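Local coordinates for protein short chain dehydrogenase/reductase (Acinetobacter baumannii, PDB 4IUY) that probably catalyses NAD(P)-dependent oxidation or reduction, as a Rossmann-fold member of the short-chain dehydrogenase/reductase family, at residues 27-32 / 51-56; 33-38 / 62-67; 204-209 / 245-250. All blocks are in the same frame, centred on the assembly; numbering follows the deposited sequence.

Contact 1: residues 27-32 / 51-56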
loop_
_atom_site.group_PDB
_atom_site.type_symbol
_atom_site.label_atom_id
_atom_site.label_comp_id
_atom_site.label_asym_id
_atom_site.label_seq_id
_atom_site.Cartn_x
_atom_site.Cartn_y
_atom_site.Cartn_z
ATOM N N ASP D 27 12.835 -5.931 -33.943
ATOM C CA ASP D 27 14.223 -5.468 -34.098
ATOM C C ASP D 27 14.867 -4.873 -32.847
ATOM O O ASP D 27 16.036 -4.497 -32.861
ATOM C CB ASP D 27 14.357 -4.491 -35.271
ATOM C CG ASP D 27 13.957 -5.113 -36.585
ATOM O OD1 ASP D 27 14.374 -6.261 -36.864
ATOM O OD2 ASP D 27 13.198 -4.458 -37.328
ATOM N N LYS D 28 14.104 -4.772 -31.769
ATOM C CA LYS D 28 14.667 -4.330 -30.496
ATOM C C LYS D 28 15.634 -5.402 -30.009
ATOM O O LYS D 28 15.606 -6.548 -30.483
ATOM C CB LYS D 28 13.566 -4.103 -29.450
ATOM C CG LYS D 28 12.649 -2.916 -29.728
ATOM C CD LYS D 28 11.598 -2.751 -28.610
ATOM C CE LYS D 28 10.575 -1.644 -28.889
ATOM N NZ LYS D 28 11.173 -0.261 -28.957
ATOM N N TYR D 29 16.518 -5.024 -29.098
ATOM C CA TYR D 29 17.328 -6.006 -28.414
ATOM C C TYR D 29 16.859 -6.124 -26.971
ATOM O O TYR D 29 16.810 -5.131 -26.225
ATOM C CB TYR D 29 18.824 -5.670 -28.518
ATOM C CG TYR D 29 19.462 -6.067 -29.849
ATOM C CD1 TYR D 29 20.194 -7.249 -29.961
ATOM C CD2 TYR D 29 19.370 -5.253 -30.974
ATOM C CE1 TYR D 29 20.793 -7.624 -31.155
ATOM C CE2 TYR D 29 19.986 -5.616 -32.189
ATOM C CZ TYR D 29 20.693 -6.812 -32.270
ATOM O OH TYR D 29 21.304 -7.219 -33.460
ATOM N N ILE D 30 16.468 -7.338 -26.602
ATOM C CA ILE D 30 15.995 -7.635 -25.265
ATOM C C ILE D 30 17.055 -8.393 -24.456
ATOM O O ILE D 30 17.475 -9.484 -24.844
ATOM C CB ILE D 30 14.735 -8.510 -25.309
ATOM C CG1 ILE D 30 13.750 -8.006 -26.373
ATOM C CG2 ILE D 30 14.085 -8.552 -23.910
ATOM C CD1 ILE D 30 13.205 -6.601 -26.122
ATOM N N LEU D 31 17.499 -7.818 -23.341
ATOM C CA LEU D 31 18.453 -8.501 -22.471
ATOM C C LEU D 31 17.704 -9.202 -21.340
ATOM O O LEU D 31 16.961 -8.574 -20.602
ATOM C CB LEU D 31 19.494 -7.537 -21.904
ATOM C CG LEU D 31 20.502 -8.083 -20.878
ATOM C CD1 LEU D 31 21.179 -9.358 -21.376
ATOM C CD2 LEU D 31 21.575 -7.035 -20.602
ATOM N N ILE D 32 17.881 -10.510 -21.243
ATOM C CA ILE D 32 17.170 -11.330 -20.276
ATOM C C ILE D 32 18.152 -12.042 -19.374
ATOM O O ILE D 32 18.912 -12.884 -19.846
ATOM C CB ILE D 32 16.300 -12.383 -20.987
ATOM C CG1 ILE D 32 15.371 -11.684 -21.980
ATOM C CG2 ILE D 32 15.492 -13.222 -19.974
ATOM C CD1 ILE D 32 14.684 -12.631 -22.933
ATOM N N GLY D 51 9.507 -10.896 -33.082
ATOM C CA GLY D 51 10.477 -10.318 -34.006
ATOM C C GLY D 51 11.602 -9.522 -33.360
ATOM O O GLY D 51 12.299 -8.786 -34.030
ATOM N N ALA D 52 11.778 -9.665 -32.052
ATOM C CA ALA D 52 12.836 -8.954 -31.334
ATOM C C ALA D 52 14.101 -9.806 -31.240
ATOM O O ALA D 52 14.034 -11.040 -31.160
ATOM C CB ALA D 52 12.360 -8.553 -29.915
ATOM N N ASN D 53 15.247 -9.136 -31.223
ATOM C CA ASN D 53 16.519 -9.807 -31.021
ATOM C C ASN D 53 16.783 -10.121 -29.546
ATOM O O ASN D 53 16.365 -9.395 -28.665
ATOM C CB ASN D 53 17.658 -8.971 -31.619
ATOM C CG ASN D 53 17.445 -8.688 -33.091
ATOM O OD1 ASN D 53 17.417 -9.607 -33.914
ATOM N ND2 ASN D 53 17.283 -7.420 -33.433
ATOM N N ILE D 54 17.522 -11.188 -29.288
ATOM C CA ILE D 54 17.590 -11.765 -27.953
ATOM C C ILE D 54 19.016 -11.804 -27.395
ATOM O O ILE D 54 19.927 -12.308 -28.042
ATOM C CB ILE D 54 17.021 -13.224 -27.986
ATOM C CG1 ILE D 54 15.558 -13.205 -28.413
ATOM C CG2 ILE D 54 17.140 -13.891 -26.645
ATOM C CD1 ILE D 54 14.700 -12.335 -27.500
ATOM N N VAL D 55 19.209 -11.242 -26.207
ATOM C CA VAL D 55 20.450 -11.462 -25.457
ATOM C C VAL D 55 20.143 -12.211 -24.157
ATOM O O VAL D 55 19.443 -11.706 -23.273
ATOM C CB VAL D 55 21.183 -10.156 -25.114
ATOM C CG1 VAL D 55 22.504 -10.490 -24.393
ATOM C CG2 VAL D 55 21.454 -9.353 -26.372
ATOM N N ILE D 56 20.631 -13.432 -24.044
ATOM C CA ILE D 56 20.305 -14.231 -22.873
ATOM C C ILE D 56 21.548 -14.565 -22.080
ATOM O O ILE D 56 22.622 -14.830 -22.647
ATOM C CB ILE D 56 19.578 -15.522 -23.259
ATOM C CG1 ILE D 56 20.219 -16.163 -24.485
ATOM C CG2 ILE D 56 18.110 -15.229 -23.558
ATOM C CD1 ILE D 56 19.608 -17.474 -24.848
HETATM O O HOH W 1 16.873 -6.846 -36.223
HETATM O O HOH W 2 13.417 -9.041 -36.508
#
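Asn53 CB lies over one face of the Tyr29 ring, 3.5 Å from the ring centroid and 17° off its normal, a CH-pi contact; at the ring edge, near its plane, sits Val55 CG2. The Asn53 amide is turned 34° from the ring, and its ND2 passes Tyr29 CE2 at 3.5 Å. With CG anti to the carbonyl carbon (chi1 -57°), Asn53 sends ND2 back to Asp27 O in a weak, bent bond, while its OD1 accepts from Gln78 N. Strands 29-32 and 53-56 run parallel, the first and third elements of the beta-alpha-beta unit that opens the Rossmann fold. Their ladder alternates from Lys28 O to Asn53 N (2.7 Å), Ile30 N to Asn53 O, Ile30 O to Val55 N, and Ile32 N to Val55 O (2.8 Å). On the sheet face that carries Tyr29, Leu31 CD1 meets Val55 CG1 at 3.5 Å; on the other, Ile30 CG1 touches Ala52 CB, and helix 38-49 covers Ile30, Ile32 and Ile54. Asp27 N binds Gly51 O at 2.9 Å, and two waters link Asp27 OD1 to Asn53 ND2 and Gly51 O. Polar groups thus gather at the N-terminal ends of both strands, and their apolar side chains follow.

Contact 2: residues 33-38 / 62-67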
loop_
_atom_site.group_PDB
_atom_site.type_symbol
_atom_site.label_atom_id
_atom_site.label_comp_id
_atom_site.label_asym_id
_atom_site.label_seq_id
_atom_site.Cartn_x
_atom_site.Cartn_y
_atom_site.Cartn_z
ATOM N N THR D 33 18.158 -11.683 -18.087
ATOM C CA THR D 33 18.973 -12.408 -17.115
ATOM C C THR D 33 18.186 -13.601 -16.575
ATOM O O THR D 33 16.956 -13.630 -16.626
ATOM C CB THR D 33 19.370 -11.503 -15.943
ATOM O OG1 THR D 33 18.189 -11.166 -15.191
ATOM C CG2 THR D 33 20.047 -10.214 -16.448
ATOM N N GLY D 34 18.888 -14.556 -15.984
ATOM C CA GLY D 34 18.232 -15.742 -15.478
ATOM C C GLY D 34 17.536 -16.518 -16.589
ATOM O O GLY D 34 16.494 -17.122 -16.367
ATOM N N ALA D 35 18.115 -16.507 -17.786
ATOM C CA ALA D 35 17.458 -17.075 -18.961
ATOM C C ALA D 35 17.326 -18.596 -18.931
ATOM O O ALA D 35 16.562 -19.168 -19.706
ATOM C CB ALA D 35 18.169 -16.653 -20.222
ATOM N N SER D 36 18.036 -19.252 -18.023
ATOM C CA SER D 36 18.055 -20.705 -18.054
ATOM C C SER D 36 16.846 -21.370 -17.397
ATOM O O SER D 36 16.602 -22.548 -17.644
ATOM C CB SER D 36 19.348 -21.239 -17.442
ATOM O OG SER D 36 19.427 -20.873 -16.080
ATOM N N SER D 37 16.078 -20.621 -16.601
ATOM C CA SER D 37 14.835 -21.158 -16.023
ATOM C C SER D 37 13.752 -21.311 -17.099
ATOM O O SER D 37 13.865 -20.721 -18.175
ATOM C CB SER D 37 14.294 -20.235 -14.944
ATOM O OG SER D 37 13.820 -19.044 -15.543
ATOM N N GLY D 38 12.705 -22.082 -16.796
ATOM C CA GLY D 38 11.556 -22.200 -17.679
ATOM C C GLY D 38 10.959 -20.838 -18.031
ATOM O O GLY D 38 10.578 -20.605 -19.175
ATOM N N GLU D 62 25.859 -23.917 -21.085
ATOM C CA GLU D 62 25.363 -25.144 -21.701
ATOM C C GLU D 62 23.836 -25.246 -21.585
ATOM O O GLU D 62 23.179 -25.842 -22.442
ATOM C CB GLU D 62 26.087 -26.398 -21.165
ATOM C CG GLU D 62 25.957 -26.697 -19.670
ATOM C CD GLU D 62 26.994 -25.983 -18.807
ATOM O OE1 GLU D 62 27.708 -25.093 -19.317
ATOM O OE2 GLU D 62 27.114 -26.340 -17.614
ATOM N N ARG D 63 23.277 -24.671 -20.523
ATOM C CA ARG D 63 21.820 -24.626 -20.325
ATOM C C ARG D 63 21.086 -23.723 -21.347
ATOM O O ARG D 63 19.863 -23.702 -21.385
ATOM C CB ARG D 63 21.478 -24.183 -18.903
ATOM C CG ARG D 63 22.090 -25.026 -17.786
ATOM C CD ARG D 63 21.661 -24.486 -16.406
ATOM N NE ARG D 63 22.506 -24.974 -15.313
ATOM C CZ ARG D 63 22.262 -26.059 -14.583
ATOM N NH1 ARG D 63 21.170 -26.778 -14.803
ATOM N NH2 ARG D 63 23.106 -26.411 -13.618
ATOM N N LEU D 64 21.823 -22.877 -22.059
ATOM C CA LEU D 64 21.248 -21.973 -23.065
ATOM C C LEU D 64 21.254 -22.495 -24.510
ATOM O O LEU D 64 20.579 -21.945 -25.374
ATOM C CB LEU D 64 21.954 -20.611 -23.030
ATOM C CG LEU D 64 21.769 -19.844 -21.714
ATOM C CD1 LEU D 64 22.368 -18.441 -21.843
ATOM C CD2 LEU D 64 20.300 -19.817 -21.168
ATOM N N LYS D 65 22.051 -23.520 -24.788
ATOM C CA LYS D 65 22.331 -23.900 -26.177
ATOM C C LYS D 65 21.123 -24.381 -26.978
ATOM O O LYS D 65 20.998 -23.987 -28.144
ATOM C CB LYS D 65 23.412 -25.001 -26.230
ATOM C CG LYS D 65 24.770 -24.603 -25.689
ATOM C CD LYS D 65 25.411 -23.440 -26.408
ATOM C CE LYS D 65 26.849 -23.267 -25.909
ATOM N NZ LYS D 65 27.602 -22.143 -26.551
ATOM N N GLU D 66 20.242 -25.207 -26.401
ATOM C CA GLU D 66 19.048 -25.626 -27.164
ATOM C C GLU D 66 18.186 -24.449 -27.576
ATOM O O GLU D 66 17.742 -24.380 -28.723
ATOM C CB GLU D 66 18.103 -26.585 -26.434
ATOM C CG GLU D 66 18.577 -27.904 -25.991
ATOM C CD GLU D 66 17.391 -28.763 -25.546
ATOM O OE1 GLU D 66 16.225 -28.385 -25.817
ATOM O OE2 GLU D 66 17.619 -29.797 -24.893
ATOM N N LEU D 67 17.935 -23.556 -26.613
ATOM C CA LEU D 67 17.060 -22.421 -26.793
ATOM C C LEU D 67 17.562 -21.523 -27.905
ATOM O O LEU D 67 16.787 -21.145 -28.772
ATOM C CB LEU D 67 16.975 -21.627 -25.480
ATOM C CG LEU D 67 16.172 -20.327 -25.398
ATOM C CD1 LEU D 67 14.695 -20.573 -25.642
ATOM C CD2 LEU D 67 16.410 -19.631 -24.038
#
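The CA atoms of Ser36 and Arg63 come closest, 5.9 Å apart, where the type I turn Gly34-Ser37 faces segment 62-67, at the beginning of helix 65-75. The turn belongs to the glycine-rich loop between the first strand and first helix of the Rossmann fold, which in short-chain dehydrogenases generally borders the cofactor pyrophosphate; this structure is the apo form. Ser37 is the N-cap of helix 38-49, its OG bonded to Gly40 N. No hydrogen bond joins the two segments, and side-chain carbons do the touching, against the turn's side chains and its backbone. Leu64 reaches over with one branch: its side chain leaves beside the backbone N (chi1 -64°), which carries CD2 to the turn, 3.9 Å from both Ala35 CB and Ser36 N. Leu64 and Leu67 also pack on Ile56 of strand 53-58, as does Ala35, so turn and helix both rest on the C-terminal half of that strand. Leu67 CD2 approaches the turn from further along the helix, near Ala35 O, an oxygen that accepts from His41 ND1. At the outer margin the extended Arg63 chain runs past Ser36 with its aliphatic part, Arg63 CB lying 3.9 Å and Arg63 CD 4.1 Å from Ser36 CB.

Contact 3: residues 204-209 / 245-250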
loop_
_atom_site.group_PDB
_atom_site.type_symbol
_atom_site.label_atom_id
_atom_site.label_comp_id
_atom_site.label_asym_id
_atom_site.label_seq_id
_atom_site.Cartn_x
_atom_site.Cartn_y
_atom_site.Cartn_z
ATOM N N ASN D 204 9.761 -0.487 -14.560
ATOM C CA ASN D 204 8.552 -1.112 -14.036
ATOM C C ASN D 204 8.779 -2.545 -13.577
ATOM O O ASN D 204 9.809 -3.162 -13.873
ATOM C CB ASN D 204 7.440 -1.067 -15.077
ATOM C CG ASN D 204 7.006 0.332 -15.376
ATOM O OD1 ASN D 204 6.312 0.973 -14.572
ATOM N ND2 ASN D 204 7.466 0.856 -16.503
ATOM N N ALA D 205 7.809 -3.073 -12.844
ATOM C CA ALA D 205 7.923 -4.410 -12.294
ATOM C C ALA D 205 6.738 -5.280 -12.662
ATOM O O ALA D 205 5.631 -4.800 -12.836
ATOM C CB ALA D 205 8.077 -4.337 -10.739
ATOM N N ILE D 206 6.986 -6.576 -12.758
ATOM C CA ILE D 206 5.932 -7.555 -12.860
ATOM C C ILE D 206 6.044 -8.518 -11.689
ATOM O O ILE D 206 7.136 -9.034 -11.403
ATOM C CB ILE D 206 6.035 -8.336 -14.170
ATOM C CG1 ILE D 206 5.789 -7.368 -15.335
ATOM C CG2 ILE D 206 5.015 -9.493 -14.158
ATOM C CD1 ILE D 206 6.116 -7.925 -16.709
ATOM N N ALA D 207 4.920 -8.743 -11.014
ATOM C CA ALA D 207 4.863 -9.587 -9.829
ATOM C C ALA D 207 4.003 -10.822 -10.096
ATOM O O ALA D 207 2.789 -10.781 -9.963
ATOM C CB ALA D 207 4.292 -8.790 -8.636
ATOM N N PRO D 208 4.635 -11.930 -10.484
ATOM C CA PRO D 208 3.868 -13.150 -10.731
ATOM C C PRO D 208 3.390 -13.757 -9.418
ATOM O O PRO D 208 4.083 -13.595 -8.411
ATOM C CB PRO D 208 4.907 -14.095 -11.363
ATOM C CG PRO D 208 6.086 -13.237 -11.678
ATOM C CD PRO D 208 6.076 -12.130 -10.706
ATOM N N GLY D 209 2.252 -14.455 -9.440
ATOM C CA GLY D 209 1.871 -15.328 -8.334
ATOM C C GLY D 209 2.629 -16.643 -8.417
ATOM O O GLY D 209 3.686 -16.696 -9.017
ATOM N N GLY D 245 1.153 -10.343 -21.962
ATOM C CA GLY D 245 0.579 -9.019 -22.101
ATOM C C GLY D 245 1.325 -7.937 -21.339
ATOM O O GLY D 245 1.695 -6.928 -21.924
ATOM N N PRO D 246 1.503 -8.113 -20.022
ATOM C CA PRO D 246 2.273 -7.133 -19.248
ATOM C C PRO D 246 3.723 -6.960 -19.746
ATOM O O PRO D 246 4.238 -5.842 -19.747
ATOM C CB PRO D 246 2.268 -7.724 -17.836
ATOM C CG PRO D 246 1.041 -8.563 -17.769
ATOM C CD PRO D 246 0.861 -9.134 -19.155
ATOM N N LEU D 247 4.366 -8.047 -20.155
ATOM C CA LEU D 247 5.754 -7.986 -20.657
ATOM C C LEU D 247 5.864 -7.132 -21.900
ATOM O O LEU D 247 6.779 -6.322 -22.022
ATOM C CB LEU D 247 6.308 -9.382 -20.953
ATOM C CG LEU D 247 6.773 -10.199 -19.747
ATOM C CD1 LEU D 247 6.888 -11.675 -20.149
ATOM C CD2 LEU D 247 8.102 -9.671 -19.224
ATOM N N LEU D 248 4.934 -7.339 -22.827
ATOM C CA LEU D 248 4.928 -6.600 -24.072
ATOM C C LEU D 248 4.557 -5.140 -23.836
ATOM O O LEU D 248 5.159 -4.238 -24.446
ATOM C CB LEU D 248 4.003 -7.255 -25.101
ATOM C CG LEU D 248 4.483 -8.578 -25.713
ATOM C CD1 LEU D 248 3.513 -9.097 -26.732
ATOM C CD2 LEU D 248 5.870 -8.444 -26.336
ATOM N N LEU D 249 3.613 -4.908 -22.926
ATOM C CA LEU D 249 3.231 -3.549 -22.536
ATOM C C LEU D 249 4.432 -2.744 -22.047
ATOM O O LEU D 249 4.644 -1.622 -22.479
ATOM C CB LEU D 249 2.171 -3.581 -21.422
ATOM C CG LEU D 249 1.752 -2.245 -20.801
ATOM C CD1 LEU D 249 0.974 -1.384 -21.818
ATOM C CD2 LEU D 249 0.957 -2.468 -19.540
ATOM N N LEU D 250 5.185 -3.311 -21.104
ATOM C CA LEU D 250 6.272 -2.606 -20.430
ATOM C C LEU D 250 7.561 -2.544 -21.253
ATOM O O LEU D 250 8.517 -1.867 -20.861
ATOM C CB LEU D 250 6.538 -3.229 -19.063
ATOM C CG LEU D 250 5.335 -3.175 -18.115
ATOM C CD1 LEU D 250 5.676 -3.867 -16.800
ATOM C CD2 LEU D 250 4.873 -1.721 -17.881
HETATM O O HOH W 3 9.237 -0.825 -18.026
#
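Ile206 CD1 packs against helix 245-250 and meets Leu247 CD2 at 3.6 Å, the two side chains crossing at about a right angle. Ile206 is directed at the helix with CG1 anti to its own carbonyl carbon (chi1 -65°) and the chain extended beyond (chi2 169°), so that CD1 leads and also comes to 4.0 Å from Pro246 CB. Leu250, one turn after Pro246, slides past Ile206 in the opposite sense and brings its CD1 to 3.8 Å from Ile206 CG1. Both Leu250 methyls are used: CD1 lies 3.7 Å from Asn204 CB, and CD2 comes within 3.9 Å of Asn204 CG, the two side chains crossing at a slant. Leu247 starts out past the strand rather than at it, and its CD2 branch comes in to meet Ile206; Ile43 and Leu46 of helix 38-49 flank it as well.

The axes of strand 204-208 and helix 245-250 run nearly antiparallel, 176° between their directions and 9.5 Å apart, as where a helix returns across the sheet of a Rossmann fold before its last strand, 262-265. A second subunit, another copy of the protein, packs against Pro246, Leu248 and Leu249.

The amide of Asn204 is buried yet well supplied: OD1 accepts from Ile261 N, while ND2 donates to Ile258 O and to a water that in turn donates to Leu250 O. This fixes its rotation and ties the strand to the segment after the helix, whereas strand and helix themselves are joined by apolar packing and one water bridge.

Overall arrangement
All three contacts are largely buried and belong to one Rossmann-type fold, but they join different elements. Contact 1 pairs neighbouring strands of the parallel sheet, and backbone hydrogen bonds carry it. Contact 2 continues from the same strand pair into the turn and helix that follow, touching contact 1 through Ile56; with exposed Arg63 at its margin and no hydrogen bond across, it is the smallest and rests on a few van der Waals contacts. Contact 3 reaches the same sheet farther across, about 16 Å from contact 1 between centres, and packs a helix on a strand beside a subunit interface. Contacts 2 and 3 lie on opposite sides of the chain's centre, about 20 Å apart between centres.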